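Local coordinates for uncharacterized protein (Bacteroides ovatus CL02T12C04, PDB 6PTM) that probably acts as an exo-carrageenase of glycoside hydrolase family 42, releasing sugar units from the ends of carrageenan chains, which are sulfated galactans, at residues I51-R55 and L75-E79; D152-V156 and D221-G225; T497-L501 and I554-Q558; K562-Y568 and L595-T601; D582-I586 and V616-T620. All blocks are in the same frame, centred on the assembly; numbering follows the deposited sequence.

Interaction 1: residues I51-R55 and L75-E79; sequences INELR and LRTAE
Leu-75 plugs the gap between the two helices, and its two methyls divide the work on Ile-51 and Arg-55. CD1 settles 3.6 Å from Ile-51 CG2 and about as near to the Ile-51 carbonyl oxygen, while CD2 rests on the aliphatic start of Arg-55, 4.0 Å from its CB. Ile-51 sends its other branch across to the next turn of the second helix: CD1 ends 3.9 Å from Ala-78 CB, whose small size lets the isoleucine arm come in beside that helix. Leu-54 closes this buried side more loosely, its CD2 4.2 Å from Leu-75 CB.

The flank that carries Arg-55 is polar and more open to solvent. The arginine leaves its helix with CG anti to the backbone N (chi1 -177°), then bends at chi3 and crosses the Glu-79 side chain at about a right angle. Its NH2 donates to Glu-79 OE2 at 2.6 Å, a salt bridge on the anti side of the carboxylate, with the two planar groups only 12° from coplanar. The other oxygen, Glu-79 OE1, takes NE of Arg-76 at 3.1 Å, so one carboxylate is clamped between two arginines and held in its rotation. Asn-52 OD1 accepts a weak bond from Arg-55 NH1 at the guanidinium edge.

The axes of these short helical segments run at 153°, close to antiparallel and 10.5 Å apart, so helices 44-63 and 69-90 form a helical hairpin. Helix 109-139 packs against both, touching Leu-54 through Met-128 and Ala-78 through Ile-124, and Arg-76 reaches on to Glu-186.

Interaction 2: residues D152-V156 and D221-G225; sequences DWTKV and DGSIG
Ile-224 points its side chain into the angle between Trp-153 and Val-156 and meets each at roughly a right angle. Its branches part at CB: CG1 lies anti to the backbone N (chi1 -164°) and carries CD1 to 4.0 Å from Val-156 CG1, whereas CG2 stops 3.7 Å from Trp-153 CE3, oblique to the indole. CD1 also lies close to the Val-156 carbonyl oxygen, so the isoleucine is flanked by residues on both sides of Thr-154 and Lys-155. The contact joins the turn before strand 157-159 to the loop leading into strand 225-230 of the parallel sheet, with Leu-163 and Leu-172 of the mixed sheet touching Ile-224.

Further along the backbones press together, Thr-154 CA and Ser-223 CA 4.0 Å apart, and CB of Trp-153 sits 3.8 Å from CB of Ser-223. Thr-154 lays CG2 against the Gly-222 carbonyl oxygen. Ser-223 turns its hydroxyl to the carbonyl of Asn-190, and its methylene meets the tryptophan CB.

The turn keeps its shape through Asp-152, whose OD1 accepts both N and OG1 of Thr-154 from the same face of the carboxylate. The bond from the backbone N, 3.0 Å, makes this an Asx turn; that from OG1 is shorter, 2.6 Å.

A single hydrogen bond spans the two loops, Ile-224 N to Trp-153 O at 3.0 Å, with the donor above the carbonyl plane. Gln-282 NE2 uses the same oxygen and that of Val-156. Chemically this is an apolar joint pinned by one backbone bond: the buried Trp-153 carbonyl has two donors, and hydrocarbon groups and closely laid backbone supply most of the rest.

Interaction 3: residues T497-L501 and I554-Q558; sequences TIHGL and IMSFQ
Gln-558 supplies the polar part of this contact by reaching across to the end of helix 486-498. Its chain runs extended beyond CG, and NE2 donates to Thr-497 O at 2.8 Å, the N-H...O angle being 143° and the donor tilted slightly from the carbonyl plane. Gly-500 N binds the same oxygen from within its own helix end, so this carbonyl is gripped twice. The glutamine methylene CG also lies against it, and the amide carbon CD comes within 3.6 Å of Gly-500 CA.

A weaker contact follows alongside: Gln-558 CA directs its hydrogen at Ile-498 O, 3.6 Å away. A water 2.8 Å from Ile-498 O also reaches Phe-557 O, bridging the two backbones.

The apolar contacts adjoin these. Thr-497 CG2 meets Ile-554 CG2 at 3.6 Å, the two side chains crossing at about a right angle. Ile-498, bent at chi2 (-66°), brings CD1 against both Ile-554 CD1 and Phe-557 CB, 3.8 Å from the latter. Around them Phe-171 covers Ile-554 and Gln-558, while Ile-720 and Asn-722 back Phe-557.

Gly-500, at positive phi, ends helix 486-498 in a Schellman motif. Helix 551-559 thus docks, partly through a glutamine, on a glycine-terminated helix C-terminus, just ahead of strand 503-506.

Interaction 4: residues K562-Y568 and L595-T601; sequences KPLRIFY and LPIGFAT
Arg-565 can be followed over the neighbouring strand. CB touches Ala-600 CB at 3.7 Å; CG passes the Phe-599 carbonyl; and CD, after a bend at chi2 (-49°), crosses the backbone 3.5 Å from Gly-598 C, where the glycine has no side chain to obstruct it. At the tip the guanidinium spreads its edge between the two segments: NH1 donates to Phe-599 O at 3.0 Å, and NE turns back to Lys-562 O at 2.9 Å. Both oxygens lie nearly in its plane, which fixes the group's rotation.

Beneath it strands 564-567 and 597-600 run parallel. Ile-566 bonds through N to Gly-598 O and through O to Ala-600 N, both 2.9 Å; Gly-598 N to Leu-564 O and Tyr-568 N to Ala-600 O extend the pairing. On the face away from Arg-565, Ile-566 lies side by side with Phe-599, its CB 3.8 Å from ring atom CD1. Lys-562 lays CD along Gly-598 CA, and its NZ shares a water with Ile-597 O.

Strand 597-600 is the edge of the five-stranded sheet in this chain, and Phe-599 N turns outward to Ser-459. The buried Pro-596 carbonyl has no hydrogen-bond partner in the model; Lys-562 CA makes a CA-H...O contact with it and Pro-563 CD lies against it. A buried arginine thus spends two of its N-H groups on main-chain oxygens, adding a side-chain clamp to the sheet's own bonds.

Interaction 5: residues D582-I586 and V616-T620; sequences DVLRI and VVYKT
Tyr-618 and Arg-585 both start with CG anti to the backbone N (chi1 179° and -167°), which extends the ring toward helix 579-590 and the arginine toward the ring's far end. A bend at chi3 then brings NH1 of Arg-585 to Tyr-618 OH, where it donates at 3.0 Å. The guanidinium plane stands 63° from the ring plane, and the hydroxyl lies close to the former. The same NH1 also bonds Asp-582 OD1 at 2.8 Å, on the anti side of the carboxylate, and NH2 adds a weaker bond to that oxygen; this salt bridge within one helical turn holds the arginine in position for the hydroxyl.

The ring is hemmed in along its length. At its edge, CE2 lies 3.4 Å from Asp-582 O. Ile-586 slides past it in the opposite direction, CG2 coming to 3.8 Å from Tyr-618 CD2, and Lys-619 CG sits over the ring centre, 3.7 Å above the plane. Further on, Lys-619 CD brushes Asp-582 OD1, but the ammonium group goes to Glu-646, and Asp-582 OD2 to Lys-576. Asp-582 is thus salt-bridged to Arg-585 and Lys-576, which would favour its charged form.

Deeper in, Ile-586 CG1 meets Val-616 CG2 at 4.1 Å, and Ile-566 and Leu-674 continue this apolar layer. Here a helix lies against a central strand of a parallel sheet and the loop leaving its C-terminal end, a flavodoxin-like alpha/beta arrangement (strand order 2-1-3-4-5), probably the counterpart of the domain that mediates trimerisation in family 42 beta-galactosidases, though this assembly holds a single chain.

In the fold
From the N terminus, interaction 1 closes a short helical hairpin. Interaction 2 then closes a loop of 64 residues, joining the lead-in to strand 157-159 with that to strand 225-230 and so linking the mixed sheet to the four-stranded parallel sheet. Interaction 3, about 23 Å from it between centres, ties helix 486-498 to helix 551-559, which is followed, after a short loop, by strand 564-567. Interactions 4 and 5 cross: 562-568, 582-586, 595-601 and 616-620 alternate along the chain. They meet in one parallel sheet, where Phe-567 N and Val-616 O lie 2.8 Å apart. Interaction 1 lies across the chain's centre from both.

Interaction 1: residues I51-R55 and L75-E79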
# COMPACT_ATOMS: atom_id res chain seq x y z
N ILE A 51 13.63 -26.15 -20.21
CA ILE A 51 14.59 -25.46 -19.31
C ILE A 51 15.98 -25.51 -19.95
O ILE A 51 16.68 -24.44 -20.01
CB ILE A 51 14.57 -26.10 -17.92
CG1 ILE A 51 13.24 -25.81 -17.22
CG2 ILE A 51 15.76 -25.66 -17.11
CD1 ILE A 51 13.11 -26.47 -15.85
N ASN A 52 16.42 -26.70 -20.37
CA ASN A 52 17.75 -26.85 -21.02
C ASN A 52 17.79 -25.97 -22.27
O ASN A 52 18.83 -25.41 -22.56
CB ASN A 52 18.07 -28.31 -21.34
CG ASN A 52 18.20 -29.20 -20.11
OD1 ASN A 52 18.47 -28.73 -19.00
ND2 ASN A 52 18.00 -30.49 -20.29
N GLU A 53 16.69 -25.88 -23.01
CA GLU A 53 16.64 -25.11 -24.28
C GLU A 53 16.84 -23.63 -23.94
O GLU A 53 17.76 -22.99 -24.53
CB GLU A 53 15.33 -25.41 -24.99
CG GLU A 53 15.30 -25.01 -26.47
CD GLU A 53 13.93 -25.05 -27.11
OE1 GLU A 53 13.12 -25.88 -26.71
OE2 GLU A 53 13.67 -24.24 -28.02
N LEU A 54 16.07 -23.10 -22.98
CA LEU A 54 16.22 -21.68 -22.55
C LEU A 54 17.63 -21.43 -22.04
O LEU A 54 18.17 -20.38 -22.39
CB LEU A 54 15.20 -21.29 -21.48
CG LEU A 54 15.29 -19.82 -21.09
CD1 LEU A 54 15.15 -18.92 -22.31
CD2 LEU A 54 14.26 -19.47 -20.03
N ARG A 55 18.22 -22.36 -21.27
CA ARG A 55 19.59 -22.19 -20.71
C ARG A 55 20.62 -22.02 -21.84
O ARG A 55 21.50 -21.16 -21.70
CB ARG A 55 20.01 -23.36 -19.82
CG ARG A 55 21.37 -23.17 -19.17
CD ARG A 55 21.82 -24.38 -18.37
NE ARG A 55 20.99 -24.44 -17.16
CZ ARG A 55 20.00 -25.30 -16.94
NH1 ARG A 55 19.73 -26.26 -17.80
NH2 ARG A 55 19.31 -25.22 -15.81
N LEU A 75 14.39 -18.69 -15.86
CA LEU A 75 15.14 -19.97 -15.79
C LEU A 75 15.31 -20.35 -14.32
O LEU A 75 15.06 -21.51 -13.97
CB LEU A 75 16.51 -19.82 -16.46
CG LEU A 75 17.35 -21.10 -16.48
CD1 LEU A 75 16.69 -22.14 -17.36
CD2 LEU A 75 18.75 -20.85 -16.99
N ARG A 76 15.76 -19.43 -13.48
CA ARG A 76 15.98 -19.71 -12.04
C ARG A 76 14.64 -20.08 -11.39
O ARG A 76 14.61 -21.03 -10.57
CB ARG A 76 16.65 -18.54 -11.32
CG ARG A 76 16.86 -18.80 -9.84
CD ARG A 76 17.66 -20.06 -9.55
NE ARG A 76 18.97 -20.02 -10.19
CZ ARG A 76 20.00 -19.29 -9.77
NH1 ARG A 76 19.92 -18.51 -8.70
NH2 ARG A 76 21.14 -19.33 -10.44
N THR A 77 13.58 -19.36 -11.72
CA THR A 77 12.26 -19.70 -11.18
C THR A 77 11.93 -21.15 -11.53
O THR A 77 11.38 -21.90 -10.68
CB THR A 77 11.17 -18.76 -11.69
OG1 THR A 77 11.52 -17.40 -11.41
CG2 THR A 77 9.85 -19.10 -11.04
N ALA A 78 12.18 -21.52 -12.77
CA ALA A 78 11.84 -22.85 -13.30
C ALA A 78 12.67 -23.88 -12.53
O ALA A 78 12.07 -24.85 -12.01
CB ALA A 78 12.08 -22.87 -14.78
N GLU A 79 13.98 -23.64 -12.39
CA GLU A 79 14.90 -24.57 -11.67
C GLU A 79 14.38 -24.78 -10.25
O GLU A 79 14.35 -25.91 -9.81
CB GLU A 79 16.32 -24.03 -11.62
CG GLU A 79 16.96 -24.03 -12.98
CD GLU A 79 18.24 -23.23 -13.00
OE1 GLU A 79 18.47 -22.47 -12.08
OE2 GLU A 79 18.94 -23.35 -13.98

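Interaction 2: residues D152-V156 and D221-G225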
# COMPACT_ATOMS: atom_id res chain seq x y z
N ASP A 152 22.57 -4.50 -7.48
CA ASP A 152 23.30 -4.96 -6.28
C ASP A 152 22.69 -4.28 -5.06
O ASP A 152 22.91 -3.07 -4.85
CB ASP A 152 24.79 -4.70 -6.44
CG ASP A 152 25.61 -5.08 -5.22
OD1 ASP A 152 25.04 -5.46 -4.17
OD2 ASP A 152 26.83 -4.95 -5.34
N TRP A 153 21.96 -5.04 -4.27
CA TRP A 153 21.16 -4.51 -3.14
C TRP A 153 22.06 -3.97 -2.00
O TRP A 153 21.58 -3.13 -1.16
CB TRP A 153 20.20 -5.60 -2.69
CG TRP A 153 19.05 -5.87 -3.61
CD1 TRP A 153 19.06 -6.10 -4.96
CD2 TRP A 153 17.69 -6.01 -3.18
NE1 TRP A 153 17.78 -6.36 -5.40
CE2 TRP A 153 16.91 -6.28 -4.32
CE3 TRP A 153 17.04 -5.89 -1.94
CZ2 TRP A 153 15.52 -6.44 -4.24
CZ3 TRP A 153 15.67 -6.06 -1.86
CH2 TRP A 153 14.92 -6.33 -3.01
N THR A 154 23.34 -4.34 -2.00
CA THR A 154 24.34 -3.83 -1.02
C THR A 154 24.60 -2.35 -1.33
O THR A 154 25.12 -1.69 -0.46
CB THR A 154 25.62 -4.68 -0.98
OG1 THR A 154 26.38 -4.51 -2.17
CG2 THR A 154 25.36 -6.16 -0.81
N LYS A 155 24.26 -1.84 -2.52
CA LYS A 155 24.61 -0.47 -2.95
C LYS A 155 23.37 0.42 -3.06
O LYS A 155 23.56 1.61 -3.29
CB LYS A 155 25.36 -0.56 -4.28
CG LYS A 155 26.71 -1.26 -4.18
CD LYS A 155 27.54 -1.13 -5.44
CE LYS A 155 28.87 -1.86 -5.41
NZ LYS A 155 29.31 -2.20 -4.04
N VAL A 156 22.15 -0.08 -2.86
CA VAL A 156 20.91 0.75 -3.02
C VAL A 156 20.81 1.71 -1.85
O VAL A 156 21.06 1.29 -0.68
CB VAL A 156 19.65 -0.12 -3.17
CG1 VAL A 156 18.37 0.71 -3.28
CG2 VAL A 156 19.74 -0.98 -4.41
N ASP A 221 27.10 -5.62 7.55
CA ASP A 221 26.42 -4.42 7.01
C ASP A 221 25.29 -4.83 6.06
O ASP A 221 24.19 -4.27 6.21
CB ASP A 221 27.40 -3.52 6.28
CG ASP A 221 27.35 -2.14 6.88
OD1 ASP A 221 26.63 -1.27 6.30
OD2 ASP A 221 27.98 -1.99 7.96
N GLY A 222 25.61 -5.67 5.06
CA GLY A 222 24.68 -6.55 4.33
C GLY A 222 24.00 -5.83 3.18
O GLY A 222 24.60 -4.90 2.62
N SER A 223 22.79 -6.25 2.81
CA SER A 223 22.01 -5.62 1.72
C SER A 223 20.94 -4.72 2.32
O SER A 223 20.75 -4.74 3.57
CB SER A 223 21.43 -6.65 0.79
OG SER A 223 20.70 -7.62 1.53
N ILE A 224 20.28 -3.92 1.47
CA ILE A 224 19.29 -2.96 1.98
C ILE A 224 18.22 -3.79 2.68
O ILE A 224 17.87 -4.87 2.18
CB ILE A 224 18.74 -2.01 0.90
CG1 ILE A 224 18.04 -0.84 1.58
CG2 ILE A 224 17.87 -2.77 -0.09
CD1 ILE A 224 17.72 0.34 0.67
N GLY A 225 17.80 -3.34 3.84
CA GLY A 225 16.94 -4.13 4.73
C GLY A 225 16.16 -3.26 5.67
O GLY A 225 16.33 -2.01 5.69

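Interaction 3: residues T497-L501 and I554-Q558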
# COMPACT_ATOMS: atom_id res chain seq x y z
N THR A 497 2.70 0.77 -8.49
CA THR A 497 3.94 1.55 -8.68
C THR A 497 3.61 2.92 -9.29
O THR A 497 4.17 3.93 -8.82
CB THR A 497 4.99 0.78 -9.49
OG1 THR A 497 5.21 -0.45 -8.81
CG2 THR A 497 6.25 1.61 -9.57
N ILE A 498 2.69 2.97 -10.25
CA ILE A 498 2.22 4.27 -10.80
C ILE A 498 1.71 5.17 -9.65
O ILE A 498 1.95 6.39 -9.69
CB ILE A 498 1.19 4.06 -11.91
CG1 ILE A 498 1.84 3.45 -13.16
CG2 ILE A 498 0.44 5.37 -12.19
CD1 ILE A 498 2.84 4.32 -13.87
N HIS A 499 1.07 4.59 -8.63
CA HIS A 499 0.45 5.34 -7.51
C HIS A 499 1.43 5.54 -6.34
O HIS A 499 0.98 6.01 -5.28
CB HIS A 499 -0.85 4.66 -7.14
CG HIS A 499 -1.96 4.84 -8.14
ND1 HIS A 499 -3.00 5.74 -7.93
CD2 HIS A 499 -2.18 4.27 -9.35
CE1 HIS A 499 -3.84 5.70 -8.95
NE2 HIS A 499 -3.35 4.78 -9.85
N GLY A 500 2.70 5.14 -6.48
CA GLY A 500 3.75 5.52 -5.51
C GLY A 500 4.56 4.37 -4.95
O GLY A 500 5.57 4.64 -4.31
N LEU A 501 4.14 3.13 -5.13
CA LEU A 501 4.87 1.99 -4.54
C LEU A 501 6.32 1.94 -5.05
O LEU A 501 6.55 1.93 -6.28
CB LEU A 501 4.14 0.70 -4.89
CG LEU A 501 4.76 -0.58 -4.34
CD1 LEU A 501 4.82 -0.53 -2.80
CD2 LEU A 501 3.92 -1.75 -4.82
N ILE A 554 8.38 6.41 -14.79
CA ILE A 554 7.59 5.94 -13.63
C ILE A 554 7.66 7.02 -12.57
O ILE A 554 6.57 7.44 -12.05
CB ILE A 554 8.06 4.55 -13.16
CG1 ILE A 554 7.89 3.47 -14.22
CG2 ILE A 554 7.34 4.17 -11.88
CD1 ILE A 554 6.48 3.34 -14.79
N MET A 555 8.85 7.56 -12.29
CA MET A 555 8.90 8.60 -11.24
C MET A 555 8.11 9.82 -11.73
O MET A 555 7.45 10.41 -10.90
CB MET A 555 10.32 9.01 -10.85
CG MET A 555 11.14 7.90 -10.29
SD MET A 555 10.37 7.06 -8.85
CE MET A 555 9.96 8.49 -7.85
N SER A 556 8.14 10.18 -13.03
CA SER A 556 7.34 11.31 -13.55
C SER A 556 5.84 11.04 -13.33
O SER A 556 5.09 11.98 -12.87
CB SER A 556 7.65 11.62 -14.98
OG SER A 556 8.98 12.09 -15.10
N PHE A 557 5.38 9.82 -13.62
CA PHE A 557 3.96 9.47 -13.34
C PHE A 557 3.66 9.56 -11.84
O PHE A 557 2.60 10.10 -11.52
CB PHE A 557 3.59 8.08 -13.87
CG PHE A 557 3.49 7.99 -15.36
CD1 PHE A 557 2.52 8.72 -16.05
CD2 PHE A 557 4.34 7.17 -16.09
CE1 PHE A 557 2.41 8.63 -17.43
CE2 PHE A 557 4.19 7.06 -17.46
CZ PHE A 557 3.26 7.81 -18.13
N GLN A 558 4.54 9.09 -10.95
CA GLN A 558 4.27 9.10 -9.47
C GLN A 558 4.19 10.57 -9.01
O GLN A 558 3.39 10.90 -8.12
CB GLN A 558 5.38 8.42 -8.65
CG GLN A 558 5.44 6.89 -8.75
CD GLN A 558 6.44 6.33 -7.77
OE1 GLN A 558 7.09 7.09 -7.01
NE2 GLN A 558 6.53 5.00 -7.73
O HOH W 1 0.62 8.89 -9.61

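Interaction 4: residues K562-Y568 and L595-T601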
# COMPACT_ATOMS: atom_id res chain seq x y z
N LYS A 562 -1.25 16.47 -9.03
CA LYS A 562 -2.62 16.02 -8.68
C LYS A 562 -3.53 17.26 -8.65
O LYS A 562 -3.66 17.92 -7.62
CB LYS A 562 -2.59 15.29 -7.33
CG LYS A 562 -1.66 14.09 -7.22
CD LYS A 562 -1.79 13.43 -5.85
CE LYS A 562 -0.69 12.46 -5.44
NZ LYS A 562 -0.50 11.37 -6.41
N PRO A 563 -4.12 17.68 -9.79
CA PRO A 563 -4.73 19.01 -9.85
C PRO A 563 -6.11 19.14 -9.20
O PRO A 563 -6.66 20.24 -9.13
CB PRO A 563 -4.84 19.24 -11.36
CG PRO A 563 -5.08 17.84 -11.91
CD PRO A 563 -4.13 17.00 -11.09
N LEU A 564 -6.71 18.02 -8.84
CA LEU A 564 -7.99 18.01 -8.12
C LEU A 564 -7.74 17.30 -6.81
O LEU A 564 -7.19 16.13 -6.82
CB LEU A 564 -9.06 17.33 -8.98
CG LEU A 564 -9.41 18.04 -10.28
CD1 LEU A 564 -10.30 17.16 -11.14
CD2 LEU A 564 -10.09 19.38 -10.01
N ARG A 565 -8.10 17.97 -5.71
CA ARG A 565 -7.96 17.41 -4.35
C ARG A 565 -9.34 17.24 -3.73
O ARG A 565 -10.08 18.23 -3.60
CB ARG A 565 -7.08 18.31 -3.49
CG ARG A 565 -5.69 18.49 -4.05
CD ARG A 565 -5.00 17.18 -4.43
NE ARG A 565 -3.62 17.50 -4.77
CZ ARG A 565 -2.61 17.52 -3.91
NH1 ARG A 565 -2.76 17.18 -2.64
NH2 ARG A 565 -1.40 17.79 -4.36
N ILE A 566 -9.66 16.02 -3.33
CA ILE A 566 -10.93 15.72 -2.61
C ILE A 566 -10.69 16.06 -1.16
O ILE A 566 -9.77 15.46 -0.59
CB ILE A 566 -11.31 14.26 -2.81
CG1 ILE A 566 -11.61 13.99 -4.28
CG2 ILE A 566 -12.46 13.83 -1.93
CD1 ILE A 566 -11.72 12.54 -4.56
N PHE A 567 -11.52 16.92 -0.57
CA PHE A 567 -11.40 17.27 0.87
C PHE A 567 -11.75 16.09 1.77
O PHE A 567 -12.78 15.44 1.57
CB PHE A 567 -12.25 18.48 1.26
CG PHE A 567 -11.77 19.07 2.55
CD1 PHE A 567 -12.42 18.78 3.74
CD2 PHE A 567 -10.61 19.82 2.59
CE1 PHE A 567 -11.93 19.31 4.93
CE2 PHE A 567 -10.09 20.29 3.79
CZ PHE A 567 -10.78 20.06 4.95
N TYR A 568 -10.86 15.80 2.72
CA TYR A 568 -11.03 14.71 3.72
C TYR A 568 -10.92 15.32 5.11
O TYR A 568 -10.01 16.13 5.40
CB TYR A 568 -10.01 13.57 3.54
CG TYR A 568 -10.11 12.54 4.63
CD1 TYR A 568 -11.09 11.56 4.58
CD2 TYR A 568 -9.30 12.57 5.76
CE1 TYR A 568 -11.26 10.66 5.62
CE2 TYR A 568 -9.44 11.64 6.79
CZ TYR A 568 -10.44 10.70 6.74
OH TYR A 568 -10.62 9.76 7.72
N LEU A 595 -6.17 12.35 -15.25
CA LEU A 595 -5.57 13.21 -14.20
C LEU A 595 -5.34 12.40 -12.94
O LEU A 595 -6.20 11.64 -12.51
CB LEU A 595 -6.53 14.34 -13.87
CG LEU A 595 -6.81 15.34 -14.99
CD1 LEU A 595 -7.86 16.33 -14.53
CD2 LEU A 595 -5.52 16.03 -15.44
N PRO A 596 -4.17 12.55 -12.28
CA PRO A 596 -3.98 12.02 -10.94
C PRO A 596 -4.95 12.75 -10.03
O PRO A 596 -4.94 13.97 -10.04
CB PRO A 596 -2.50 12.31 -10.62
CG PRO A 596 -1.87 12.65 -11.94
CD PRO A 596 -2.98 13.24 -12.79
N ILE A 597 -5.73 12.01 -9.24
CA ILE A 597 -6.69 12.59 -8.26
C ILE A 597 -6.08 12.46 -6.86
O ILE A 597 -5.67 11.36 -6.50
CB ILE A 597 -8.06 11.91 -8.36
CG1 ILE A 597 -8.61 11.99 -9.79
CG2 ILE A 597 -9.03 12.51 -7.35
CD1 ILE A 597 -8.70 13.39 -10.34
N GLY A 598 -6.02 13.57 -6.11
CA GLY A 598 -5.46 13.55 -4.75
C GLY A 598 -6.43 14.02 -3.73
O GLY A 598 -7.65 14.11 -4.05
N PHE A 599 -5.90 14.28 -2.53
CA PHE A 599 -6.71 14.63 -1.36
C PHE A 599 -6.22 15.95 -0.78
O PHE A 599 -5.08 16.34 -0.99
CB PHE A 599 -6.72 13.50 -0.33
CG PHE A 599 -7.50 12.32 -0.83
CD1 PHE A 599 -8.87 12.27 -0.64
CD2 PHE A 599 -6.90 11.37 -1.64
CE1 PHE A 599 -9.61 11.23 -1.16
CE2 PHE A 599 -7.64 10.34 -2.17
CZ PHE A 599 -8.99 10.25 -1.91
N ALA A 600 -7.12 16.61 -0.06
CA ALA A 600 -6.84 17.83 0.75
C ALA A 600 -7.35 17.57 2.15
O ALA A 600 -8.39 16.92 2.30
CB ALA A 600 -7.50 19.05 0.16
N THR A 601 -6.62 18.06 3.13
CA THR A 601 -7.00 18.13 4.54
C THR A 601 -6.52 19.47 5.08
O THR A 601 -5.69 20.13 4.42
CB THR A 601 -6.31 17.02 5.36
OG1 THR A 601 -4.90 17.24 5.29
CG2 THR A 601 -6.62 15.63 4.86
O HOH W 2 -3.09 10.76 -7.47

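Interaction 5: residues D582-I586 and V616-T620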
# COMPACT_ATOMS: atom_id res chain seq x y z
N ASP A 582 -18.85 7.56 0.35
CA ASP A 582 -19.02 8.86 -0.34
C ASP A 582 -17.67 9.30 -0.93
O ASP A 582 -17.58 9.81 -2.09
CB ASP A 582 -19.60 9.89 0.64
CG ASP A 582 -21.00 9.53 1.09
OD1 ASP A 582 -21.70 8.93 0.29
OD2 ASP A 582 -21.35 9.81 2.27
N VAL A 583 -16.60 9.19 -0.16
CA VAL A 583 -15.29 9.67 -0.65
C VAL A 583 -14.90 8.81 -1.86
O VAL A 583 -14.49 9.37 -2.86
CB VAL A 583 -14.22 9.64 0.45
CG1 VAL A 583 -12.87 9.91 -0.17
CG2 VAL A 583 -14.51 10.62 1.57
N LEU A 584 -15.08 7.49 -1.80
CA LEU A 584 -14.82 6.61 -2.97
C LEU A 584 -15.69 7.06 -4.14
O LEU A 584 -15.20 7.04 -5.26
CB LEU A 584 -15.06 5.14 -2.60
CG LEU A 584 -14.84 4.13 -3.72
CD1 LEU A 584 -13.43 4.26 -4.28
CD2 LEU A 584 -15.10 2.69 -3.27
N ARG A 585 -16.97 7.42 -3.93
CA ARG A 585 -17.87 7.70 -5.07
C ARG A 585 -17.30 8.87 -5.88
O ARG A 585 -17.25 8.76 -7.13
CB ARG A 585 -19.32 7.91 -4.59
CG ARG A 585 -20.35 7.89 -5.71
CD ARG A 585 -21.81 8.11 -5.24
NE ARG A 585 -22.07 7.21 -4.12
CZ ARG A 585 -22.11 7.58 -2.84
NH1 ARG A 585 -22.00 8.84 -2.47
NH2 ARG A 585 -22.26 6.64 -1.93
N ILE A 586 -16.81 9.93 -5.22
CA ILE A 586 -16.29 11.14 -5.90
C ILE A 586 -14.90 10.82 -6.49
O ILE A 586 -14.64 11.21 -7.65
CB ILE A 586 -16.32 12.41 -5.03
CG1 ILE A 586 -15.75 13.62 -5.78
CG2 ILE A 586 -15.59 12.25 -3.70
CD1 ILE A 586 -16.38 13.90 -7.15
N VAL A 616 -12.46 19.75 -4.12
CA VAL A 616 -13.88 19.35 -4.19
C VAL A 616 -14.29 18.93 -2.78
O VAL A 616 -13.49 18.27 -2.12
CB VAL A 616 -14.15 18.28 -5.27
CG1 VAL A 616 -13.63 18.75 -6.61
CG2 VAL A 616 -13.57 16.93 -4.93
N VAL A 617 -15.45 19.38 -2.33
CA VAL A 617 -15.99 19.06 -0.98
C VAL A 617 -17.35 18.39 -1.19
O VAL A 617 -18.30 19.06 -1.66
CB VAL A 617 -16.08 20.28 -0.05
CG1 VAL A 617 -16.56 19.83 1.33
CG2 VAL A 617 -14.76 21.02 0.05
N TYR A 618 -17.40 17.10 -0.90
CA TYR A 618 -18.53 16.21 -1.23
C TYR A 618 -18.96 15.47 0.02
O TYR A 618 -18.08 14.82 0.64
CB TYR A 618 -18.15 15.20 -2.32
CG TYR A 618 -19.22 14.23 -2.72
CD1 TYR A 618 -20.34 14.63 -3.43
CD2 TYR A 618 -19.09 12.89 -2.42
CE1 TYR A 618 -21.31 13.72 -3.82
CE2 TYR A 618 -20.05 11.96 -2.80
CZ TYR A 618 -21.14 12.37 -3.54
OH TYR A 618 -22.04 11.44 -3.90
N LYS A 619 -20.26 15.58 0.35
CA LYS A 619 -20.93 14.85 1.45
C LYS A 619 -20.04 14.84 2.70
O LYS A 619 -19.85 13.78 3.33
CB LYS A 619 -21.29 13.45 0.95
CG LYS A 619 -22.43 13.39 -0.06
CD LYS A 619 -23.15 12.04 -0.02
CE LYS A 619 -24.65 12.14 -0.20
NZ LYS A 619 -24.92 12.58 -1.58
N THR A 620 -19.57 16.03 3.08
CA THR A 620 -18.73 16.26 4.28
C THR A 620 -19.47 17.24 5.19
O THR A 620 -19.01 18.37 5.40
CB THR A 620 -17.33 16.68 3.81
OG1 THR A 620 -16.84 15.69 2.88
CG2 THR A 620 -16.36 16.82 4.96